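Local structure of hyaluronoglucosaminidase (Apis mellifera, 1FCQ) at residues N97-D101 / K102-G106; G161-F164 / M165-L169; A203-M206 / Q207-D210; W214-E217 / S218-V221. The protein hydrolyses hyaluronan as a venom glycosidase of family 56, built on a seven-stranded (beta/alpha) TIM barrel, and is a major bee-venom allergen. All blocks are in the same frame, centred on the assembly; numbering follows the deposited sequence.

Interaction 1: N97-D101 / K102-G106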
loop_
_atom_site.group_PDB
_atom_site.type_symbol
_atom_site.label_atom_id
_atom_site.label_comp_id
_atom_site.label_asym_id
_atom_site.label_seq_id
_atom_site.Cartn_x
_atom_site.Cartn_y
_atom_site.Cartn_z
ATOM N N ASN A 97 7.197 -12.596 -14.137
ATOM C CA ASN A 97 6.522 -12.057 -15.297
ATOM C C ASN A 97 6.517 -10.543 -15.369
ATOM O O ASN A 97 6.652 -9.981 -16.448
ATOM C CB ASN A 97 5.048 -12.524 -15.321
ATOM C CG ASN A 97 5.016 -13.641 -16.360
ATOM O OD1 ASN A 97 5.720 -14.633 -16.221
ATOM N ND2 ASN A 97 4.241 -13.403 -17.395
ATOM N N GLN A 98 6.322 -9.887 -14.217
ATOM C CA GLN A 98 6.168 -8.448 -14.167
ATOM C C GLN A 98 7.460 -7.688 -13.996
ATOM O O GLN A 98 7.596 -6.540 -14.398
ATOM C CB GLN A 98 5.181 -8.065 -13.050
ATOM C CG GLN A 98 3.770 -8.604 -13.277
ATOM C CD GLN A 98 3.074 -7.988 -14.464
ATOM O OE1 GLN A 98 2.017 -7.352 -14.333
ATOM N NE2 GLN A 98 3.632 -8.135 -15.658
ATOM N N ILE A 99 8.454 -8.344 -13.403
ATOM C CA ILE A 99 9.784 -7.810 -13.150
ATOM C C ILE A 99 10.814 -8.824 -13.631
ATOM O O ILE A 99 11.487 -9.504 -12.844
ATOM C CB ILE A 99 10.010 -7.517 -11.646
ATOM C CG1 ILE A 99 8.898 -6.659 -11.053
ATOM C CG2 ILE A 99 11.361 -6.812 -11.450
ATOM C CD1 ILE A 99 9.006 -6.297 -9.591
ATOM N N PRO A 100 11.011 -8.954 -14.946
ATOM C CA PRO A 100 11.938 -9.914 -15.528
ATOM C C PRO A 100 13.405 -9.657 -15.250
ATOM O O PRO A 100 14.189 -10.622 -15.265
ATOM C CB PRO A 100 11.659 -9.837 -17.029
ATOM C CG PRO A 100 11.065 -8.497 -17.243
ATOM C CD PRO A 100 10.271 -8.208 -15.990
ATOM N N ASP A 101 13.769 -8.405 -14.993
ATOM C CA ASP A 101 15.170 -8.115 -14.692
ATOM C C ASP A 101 15.503 -8.530 -13.265
ATOM O O ASP A 101 15.049 -7.896 -12.307
ATOM C CB ASP A 101 15.470 -6.630 -14.894
ATOM C CG ASP A 101 16.958 -6.354 -15.022
ATOM O OD1 ASP A 101 17.780 -7.132 -14.514
ATOM O OD2 ASP A 101 17.303 -5.331 -15.646
ATOM N N LYS A 102 16.366 -9.529 -13.101
ATOM C CA LYS A 102 16.792 -9.966 -11.777
ATOM C C LYS A 102 17.458 -8.842 -10.984
ATOM O O LYS A 102 17.434 -8.841 -9.758
ATOM C CB LYS A 102 17.738 -11.186 -11.874
ATOM C CG LYS A 102 17.043 -12.349 -12.592
ATOM C CD LYS A 102 17.934 -13.588 -12.517
ATOM C CE LYS A 102 17.219 -14.791 -13.118
ATOM N NZ LYS A 102 17.653 -16.067 -12.480
ATOM N N SER A 103 18.092 -7.895 -11.678
ATOM C CA SER A 103 18.777 -6.774 -11.077
ATOM C C SER A 103 17.904 -5.558 -10.800
ATOM O O SER A 103 18.445 -4.517 -10.423
ATOM C CB SER A 103 19.982 -6.341 -11.947
ATOM O OG SER A 103 19.553 -5.670 -13.119
ATOM N N PHE A 104 16.580 -5.693 -10.885
ATOM C CA PHE A 104 15.684 -4.567 -10.583
ATOM C C PHE A 104 16.165 -3.826 -9.345
ATOM O O PHE A 104 16.192 -4.406 -8.259
ATOM C CB PHE A 104 14.284 -5.157 -10.355
ATOM C CG PHE A 104 13.252 -4.234 -9.739
ATOM C CD1 PHE A 104 13.009 -2.980 -10.284
ATOM C CD2 PHE A 104 12.543 -4.639 -8.617
ATOM C CE1 PHE A 104 12.062 -2.143 -9.698
ATOM C CE2 PHE A 104 11.584 -3.818 -8.042
ATOM C CZ PHE A 104 11.348 -2.558 -8.588
ATOM N N PRO A 105 16.464 -2.548 -9.465
ATOM C CA PRO A 105 16.995 -1.780 -8.355
ATOM C C PRO A 105 16.077 -0.765 -7.709
ATOM O O PRO A 105 16.512 -0.035 -6.807
ATOM C CB PRO A 105 18.127 -1.034 -9.099
ATOM C CG PRO A 105 17.466 -0.646 -10.393
ATOM C CD PRO A 105 16.558 -1.807 -10.755
ATOM N N GLY A 106 14.810 -0.736 -8.146
ATOM C CA GLY A 106 13.902 0.292 -7.676
ATOM C C GLY A 106 13.099 -0.060 -6.436
ATOM O O GLY A 106 13.487 -0.892 -5.626
#
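Asp101 and Ser103 meet within a type I beta turn, Asp101 to Phe104, in the loop that joins helix 84-98 to strand 107-111 of the TIM barrel. The turn closes through Phe104 N, which donates to Asp101 O at 3.0 Å and comes from well above the carbonyl plane. Followed outward, the Asp101 side chain leaves CB with CG anti to the backbone N (chi1 -162°), which carries the carboxylate forward over the turn. CB lies beside Lys102 N, Asp101 CG comes to 3.3 Å from Ser103 OG, and OD1 accepts from both donors of Ser103. Ser103 N donates to Asp101 OD1 at 3.0 Å and Ser103 OG to the same Asp101 OD1 at 2.7 Å, both from one face, above the carboxylate plane. Asp101 OD2 is 3.4 Å from Ser103 OG, at an angle too poor for a hydrogen bond. This is an Asx turn laid over the beta turn. Buried Ile99 and Phe104 come together obliquely and both rest on Ala52 of strand 51-55, while Arg176 binds Ile99 O. Ile99 CG2 lies on Phe104 CB at 3.5 Å and on the start of the ring, and Ile99 CD1 reaches Phe104 CE2 at 3.9 Å.

Interaction 2: G161-F164 / M165-L169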
loop_
_atom_site.group_PDB
_atom_site.type_symbol
_atom_site.label_atom_id
_atom_site.label_comp_id
_atom_site.label_asym_id
_atom_site.label_seq_id
_atom_site.Cartn_x
_atom_site.Cartn_y
_atom_site.Cartn_z
ATOM N N GLY A 161 -1.124 -15.540 9.148
ATOM C CA GLY A 161 -1.146 -14.218 8.481
ATOM C C GLY A 161 0.305 -13.752 8.311
ATOM O O GLY A 161 0.726 -13.262 7.259
ATOM N N GLN A 162 1.031 -13.837 9.429
ATOM C CA GLN A 162 2.453 -13.519 9.435
ATOM C C GLN A 162 3.192 -14.414 8.446
ATOM O O GLN A 162 4.011 -13.930 7.673
ATOM C CB GLN A 162 3.004 -13.726 10.865
ATOM C CG GLN A 162 4.536 -13.605 10.820
ATOM C CD GLN A 162 5.180 -13.788 12.176
ATOM O OE1 GLN A 162 6.331 -14.220 12.246
ATOM N NE2 GLN A 162 4.486 -13.436 13.233
ATOM N N LEU A 163 2.986 -15.727 8.458
ATOM C CA LEU A 163 3.687 -16.637 7.555
ATOM C C LEU A 163 3.518 -16.226 6.105
ATOM O O LEU A 163 4.493 -16.100 5.367
ATOM C CB LEU A 163 3.166 -18.064 7.778
ATOM C CG LEU A 163 3.886 -19.173 7.008
ATOM C CD1 LEU A 163 5.379 -19.217 7.326
ATOM C CD2 LEU A 163 3.220 -20.516 7.266
ATOM N N PHE A 164 2.267 -15.962 5.706
ATOM C CA PHE A 164 2.026 -15.586 4.322
ATOM C C PHE A 164 2.706 -14.261 3.973
ATOM O O PHE A 164 3.342 -14.164 2.922
ATOM C CB PHE A 164 0.512 -15.533 4.043
ATOM C CG PHE A 164 -0.058 -16.860 3.596
ATOM C CD1 PHE A 164 -0.448 -17.827 4.504
ATOM C CD2 PHE A 164 -0.160 -17.152 2.246
ATOM C CE1 PHE A 164 -0.961 -19.039 4.087
ATOM C CE2 PHE A 164 -0.649 -18.366 1.812
ATOM C CZ PHE A 164 -1.053 -19.317 2.736
ATOM N N MET A 165 2.532 -13.248 4.833
ATOM C CA MET A 165 3.144 -11.954 4.491
ATOM C C MET A 165 4.662 -12.000 4.550
ATOM O O MET A 165 5.372 -11.487 3.675
ATOM C CB MET A 165 2.599 -10.839 5.383
ATOM C CG MET A 165 1.157 -10.468 5.027
ATOM S SD MET A 165 0.584 -9.040 5.970
ATOM C CE MET A 165 1.548 -7.710 5.244
ATOM N N GLU A 166 5.217 -12.574 5.616
ATOM C CA GLU A 166 6.678 -12.600 5.726
ATOM C C GLU A 166 7.317 -13.461 4.661
ATOM O O GLU A 166 8.331 -13.059 4.098
ATOM C CB GLU A 166 7.057 -13.034 7.135
ATOM C CG GLU A 166 8.534 -12.844 7.426
ATOM C CD GLU A 166 8.900 -13.151 8.861
ATOM O OE1 GLU A 166 8.019 -13.484 9.685
ATOM O OE2 GLU A 166 10.118 -13.039 9.156
ATOM N N GLU A 167 6.755 -14.634 4.341
ATOM C CA GLU A 167 7.370 -15.476 3.336
ATOM C C GLU A 167 7.341 -14.873 1.952
ATOM O O GLU A 167 8.296 -14.996 1.190
ATOM C CB GLU A 167 6.713 -16.862 3.296
ATOM C CG GLU A 167 7.190 -17.761 4.418
ATOM C CD GLU A 167 8.707 -17.934 4.375
ATOM O OE1 GLU A 167 9.307 -18.245 3.336
ATOM O OE2 GLU A 167 9.275 -17.717 5.450
ATOM N N THR A 168 6.250 -14.171 1.644
ATOM C CA THR A 168 6.131 -13.518 0.341
ATOM C C THR A 168 7.181 -12.409 0.216
ATOM O O THR A 168 7.809 -12.258 -0.832
ATOM C CB THR A 168 4.729 -12.930 0.147
ATOM O OG1 THR A 168 3.781 -13.992 0.368
ATOM C CG2 THR A 168 4.556 -12.383 -1.253
ATOM N N LEU A 169 7.311 -11.629 1.292
ATOM C CA LEU A 169 8.295 -10.535 1.258
ATOM C C LEU A 169 9.701 -11.114 1.160
ATOM O O LEU A 169 10.514 -10.585 0.396
ATOM C CB LEU A 169 8.118 -9.697 2.530
ATOM C CG LEU A 169 9.145 -8.576 2.724
ATOM C CD1 LEU A 169 9.061 -7.538 1.615
ATOM C CD2 LEU A 169 8.909 -7.911 4.082
#
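Residues 161-164 and 165-169 are consecutive turns of the long helix 146-175, and each N-H of Met165, Glu166, Glu167 and Thr168 reaches back four residues to a carbonyl. Glu166 N to Gln162 O is the shortest of these backbone bonds, 2.7 Å and almost straight on to the carbonyl. Thr168 N to Phe164 O is the longest at 3.2 Å, with an N-H...O angle of 153°. Thr168 OG1 also lies by Phe164 O, though its modelled position is less sure. Among the side chains, Leu163 and Glu167 meet one turn apart: Leu163 CD1 rests against Glu167 CG at 3.7 Å. Glu167 bends at chi2 (-58°), and its carboxylate forms a salt bridge with Lys170 just beyond. Gln162 and Glu166 run side by side in extended form, both with CG anti to the backbone N, so that Gln162 CG lies 3.7 Å from Glu166 OE1. Met165 CB and CG both lie 3.6 Å from Gly161 O, on the buried side of the helix. Within the TIM barrel the helix packs against two others and a strand. Leu163, Phe164 and Thr168 touch helix 84-98, where the Phe164 ring meets that of His87 at about 45°; Gln162, Met165 and Glu166 touch Trp214 of helix 213-216; and Leu169 lies on Trp181 and Tyr183 of strand 180-183.

Interaction 3: A203-M206 / Q207-D210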
loop_
_atom_site.group_PDB
_atom_site.type_symbol
_atom_site.label_atom_id
_atom_site.label_comp_id
_atom_site.label_asym_id
_atom_site.label_seq_id
_atom_site.Cartn_x
_atom_site.Cartn_y
_atom_site.Cartn_z
ATOM N N ALA A 203 -4.037 4.335 19.412
ATOM C CA ALA A 203 -2.944 3.883 20.285
ATOM C C ALA A 203 -2.675 2.396 20.237
ATOM O O ALA A 203 -1.494 1.998 20.214
ATOM C CB ALA A 203 -3.304 4.284 21.719
ATOM N N THR A 204 -3.729 1.578 20.212
ATOM C CA THR A 204 -3.493 0.130 20.187
ATOM C C THR A 204 -2.774 -0.266 18.901
ATOM O O THR A 204 -1.889 -1.114 18.966
ATOM C CB THR A 204 -4.773 -0.679 20.425
ATOM O OG1 THR A 204 -5.280 -0.264 21.716
ATOM C CG2 THR A 204 -4.478 -2.168 20.462
ATOM N N THR A 205 -3.114 0.369 17.792
ATOM C CA THR A 205 -2.440 0.127 16.511
ATOM C C THR A 205 -0.972 0.501 16.592
ATOM O O THR A 205 -0.113 -0.214 16.062
ATOM C CB THR A 205 -3.141 0.904 15.380
ATOM O OG1 THR A 205 -4.415 0.288 15.143
ATOM C CG2 THR A 205 -2.318 0.869 14.091
ATOM N N MET A 206 -0.643 1.571 17.327
ATOM C CA MET A 206 0.767 1.933 17.463
ATOM C C MET A 206 1.499 0.788 18.158
ATOM O O MET A 206 2.594 0.429 17.736
ATOM C CB MET A 206 0.951 3.248 18.217
ATOM C CG MET A 206 0.352 4.413 17.422
ATOM S SD MET A 206 0.764 5.952 18.274
ATOM C CE MET A 206 0.117 5.669 19.891
ATOM N N GLN A 207 0.884 0.246 19.208
ATOM C CA GLN A 207 1.488 -0.855 19.942
ATOM C C GLN A 207 1.632 -2.106 19.070
ATOM O O GLN A 207 2.698 -2.739 19.074
ATOM C CB GLN A 207 0.674 -1.212 21.185
ATOM C CG GLN A 207 0.378 -0.054 22.123
ATOM C CD GLN A 207 -0.303 -0.506 23.398
ATOM O OE1 GLN A 207 -1.521 -0.685 23.449
ATOM N NE2 GLN A 207 0.453 -0.722 24.472
ATOM N N GLU A 208 0.594 -2.406 18.300
ATOM C CA GLU A 208 0.661 -3.544 17.379
ATOM C C GLU A 208 1.710 -3.306 16.306
ATOM O O GLU A 208 2.429 -4.243 15.936
ATOM C CB GLU A 208 -0.729 -3.826 16.812
ATOM C CG GLU A 208 -1.639 -4.338 17.936
ATOM C CD GLU A 208 -3.106 -4.158 17.600
ATOM O OE1 GLU A 208 -3.450 -3.454 16.628
ATOM O OE2 GLU A 208 -3.923 -4.749 18.345
ATOM N N ASN A 209 1.900 -2.077 15.810
ATOM C CA ASN A 209 2.974 -1.843 14.846
ATOM C C ASN A 209 4.339 -2.076 15.479
ATOM O O ASN A 209 5.248 -2.596 14.837
ATOM C CB ASN A 209 2.901 -0.412 14.294
ATOM C CG ASN A 209 1.747 -0.241 13.329
ATOM O OD1 ASN A 209 1.289 -1.189 12.687
ATOM N ND2 ASN A 209 1.302 1.012 13.178
ATOM N N ASP A 210 4.470 -1.668 16.753
ATOM C CA ASP A 210 5.732 -1.855 17.452
ATOM C C ASP A 210 6.075 -3.342 17.554
ATOM O O ASP A 210 7.269 -3.651 17.488
ATOM C CB ASP A 210 5.692 -1.302 18.877
ATOM C CG ASP A 210 5.505 0.188 18.978
ATOM O OD1 ASP A 210 5.802 0.945 18.044
ATOM O OD2 ASP A 210 5.014 0.639 20.040
HETATM O O HOH W 1 -3.902 0.189 24.004
#
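Thr204 and Gln207 are bridged by a water near the start of helix 203-210, a short alpha-helix of two turns that follows the Cys189-Cys201 disulfide in this TIM-barrel enzyme. The backbone bonds come first: Gln207, Glu208, Asn209 and Asp210 each donate to the carbonyl four residues back. Glu208 N to Thr204 O, at 2.9 Å, lies in the carbonyl plane; the other three donors are tilted some 20° from theirs. In the water bridge, the water lies 2.7 Å from Thr204 OG1 and gives a hydrogen to Gln207 OE1 at 2.6 Å. Thr204 OG1 and Gln207 OE1 are themselves 4.2 Å apart, so the water is what joins them.

Van der Waals contacts of the threonine methyls also link successive turns. Thr204 has its methyl anti to the backbone N (chi1 -59° for OG1), which sets Thr204 CG2 against the carboxylate of Glu208, 3.4 Å from Glu208 OE2. Thr205 and Asn209 lie side by side and point the same way. Charged and polar ends are then anchored outside the helix: Glu208 OE1 forms a salt bridge with Arg120, Asp210 OD1 with Arg250 of helix 234-253, and Thr205 OG1 bonds Glu202. Asn209 ND2 bonds both Glu247 of that helix and the carbonyl of Tyr188, two bonds that probably fix how its amide is turned. Within the helix itself, Asn209 ND2 lies 3.7 Å from Thr205 CG2.

Interaction 4: W214-E217 / S218-V221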
loop_
_atom_site.group_PDB
_atom_site.type_symbol
_atom_site.label_atom_id
_atom_site.label_comp_id
_atom_site.label_asym_id
_atom_site.label_seq_id
_atom_site.Cartn_x
_atom_site.Cartn_y
_atom_site.Cartn_z
ATOM N N TRP A 214 8.748 -8.460 12.796
ATOM C CA TRP A 214 8.909 -9.488 11.791
ATOM C C TRP A 214 8.644 -8.895 10.401
ATOM O O TRP A 214 9.237 -9.364 9.444
ATOM C CB TRP A 214 7.983 -10.669 12.041
ATOM C CG TRP A 214 6.520 -10.353 12.111
ATOM C CD1 TRP A 214 5.792 -10.117 13.232
ATOM C CD2 TRP A 214 5.606 -10.238 11.013
ATOM N NE1 TRP A 214 4.472 -9.873 12.920
ATOM C CE2 TRP A 214 4.345 -9.948 11.558
ATOM C CE3 TRP A 214 5.753 -10.353 9.626
ATOM C CZ2 TRP A 214 3.207 -9.769 10.765
ATOM C CZ3 TRP A 214 4.617 -10.179 8.839
ATOM C CH2 TRP A 214 3.371 -9.890 9.416
ATOM N N LEU A 215 7.735 -7.921 10.303
ATOM C CA LEU A 215 7.477 -7.292 9.016
ATOM C C LEU A 215 8.380 -6.096 8.747
ATOM O O LEU A 215 9.074 -6.029 7.735
ATOM C CB LEU A 215 6.006 -6.844 8.911
ATOM C CG LEU A 215 5.648 -6.196 7.557
ATOM C CD1 LEU A 215 5.865 -7.179 6.412
ATOM C CD2 LEU A 215 4.219 -5.684 7.587
ATOM N N PHE A 216 8.381 -5.143 9.685
ATOM C CA PHE A 216 9.124 -3.899 9.447
ATOM C C PHE A 216 10.618 -4.050 9.419
ATOM O O PHE A 216 11.262 -3.302 8.668
ATOM C CB PHE A 216 8.620 -2.854 10.446
ATOM C CG PHE A 216 7.138 -2.595 10.258
ATOM C CD1 PHE A 216 6.241 -2.775 11.282
ATOM C CD2 PHE A 216 6.675 -2.147 9.024
ATOM C CE1 PHE A 216 4.889 -2.538 11.111
ATOM C CE2 PHE A 216 5.324 -1.917 8.835
ATOM C CZ PHE A 216 4.441 -2.096 9.876
ATOM N N GLU A 217 11.212 -5.013 10.132
ATOM C CA GLU A 217 12.670 -5.162 10.020
ATOM C C GLU A 217 13.037 -5.816 8.691
ATOM O O GLU A 217 14.139 -5.617 8.177
ATOM C CB GLU A 217 13.224 -5.928 11.225
ATOM C CG GLU A 217 12.859 -5.240 12.533
ATOM C CD GLU A 217 13.991 -5.086 13.522
ATOM O OE1 GLU A 217 13.740 -5.176 14.747
ATOM O OE2 GLU A 217 15.139 -4.854 13.082
ATOM N N SER A 218 12.109 -6.554 8.082
ATOM C CA SER A 218 12.348 -7.215 6.813
ATOM C C SER A 218 12.101 -6.258 5.642
ATOM O O SER A 218 12.816 -6.357 4.652
ATOM C CB SER A 218 11.497 -8.463 6.603
ATOM O OG SER A 218 11.497 -9.337 7.706
ATOM N N GLU A 219 11.136 -5.351 5.776
ATOM C CA GLU A 219 10.908 -4.401 4.688
ATOM C C GLU A 219 12.089 -3.447 4.521
ATOM O O GLU A 219 12.728 -3.104 5.516
ATOM C CB GLU A 219 9.675 -3.527 4.950
ATOM C CG GLU A 219 8.394 -4.315 5.073
ATOM C CD GLU A 219 7.194 -3.420 4.769
ATOM O OE1 GLU A 219 7.181 -2.274 5.274
ATOM O OE2 GLU A 219 6.342 -3.959 4.055
ATOM N N ASP A 220 12.314 -2.981 3.305
ATOM C CA ASP A 220 13.355 -1.986 3.044
ATOM C C ASP A 220 12.772 -0.574 3.028
ATOM O O ASP A 220 13.495 0.409 3.157
ATOM C CB ASP A 220 13.949 -2.217 1.643
ATOM C CG ASP A 220 14.489 -3.613 1.482
ATOM O OD1 ASP A 220 15.420 -3.935 2.293
ATOM O OD2 ASP A 220 14.069 -4.383 0.608
ATOM N N VAL A 221 11.468 -0.500 2.767
ATOM C CA VAL A 221 10.783 0.791 2.630
ATOM C C VAL A 221 9.376 0.666 3.186
ATOM O O VAL A 221 8.684 -0.349 3.025
ATOM C CB VAL A 221 10.756 1.231 1.156
ATOM C CG1 VAL A 221 10.117 0.194 0.251
ATOM C CG2 VAL A 221 10.058 2.578 0.981
#
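Leu215 O receives two backbone N-H groups where the chain leaves helix 213-216 for strand 221-222 of the TIM barrel: Glu219 N at 2.9 Å, nearly in line with the carbonyl, and Ser218 N at 3.1 Å in a weak bond bent to 130°. One oxygen thus takes two donors, the second weakly, as the chain runs into the loop. Glu219 then folds back along the helix. Glu219 CG stands 3.2 Å from Leu215 O and 4.0 Å from Leu215 CD1, the methyl that also approaches OE2. The carboxylate lies alongside Phe216, its plane turned 80° from that of the ring, with OE1 at the ring edge. Its other oxygen, OE2, accepts from Tyr183 N of strand 180-183, so this buried acid fastens the loop to a barrel strand. Leu215 also spreads over its neighbours, CB over one face of the Trp214 indole and CD2 over one face of the Phe216 ring, both toward the rim. Ser218 and Glu219 pack on Leu169 of helix 146-175, and Lys260 binds the carbonyls of Glu217 and Glu219. Ser218 has OG anti to its own carbonyl carbon (chi1 -48°), which turns Ser218 OG back along the helix to 2.9 Å from Trp214 O.

The four interactions come in series along the chain and belong to one TIM-barrel domain. Interaction 1 leads from helix 84-98 into strand 107-111 and interaction 4 from helix 213-216 toward strand 221-222, so both are helix-to-strand connections; interactions 2 and 3 lie within helices. Interactions 2 and 4 are the closest pair, centres 11 Å apart, and touch where Gln162 CG meets Trp214 CD2 at 3.5 Å. Of these two, interaction 3 touches interaction 4 alone, Asn209 O against Phe216 CD1, and stays about 10 Å from interaction 2 at the nearest atoms. Interaction 1 stands apart, its centre about 34 Å from that of interaction 3, so the contacts are spread over both sides of the chain's centre.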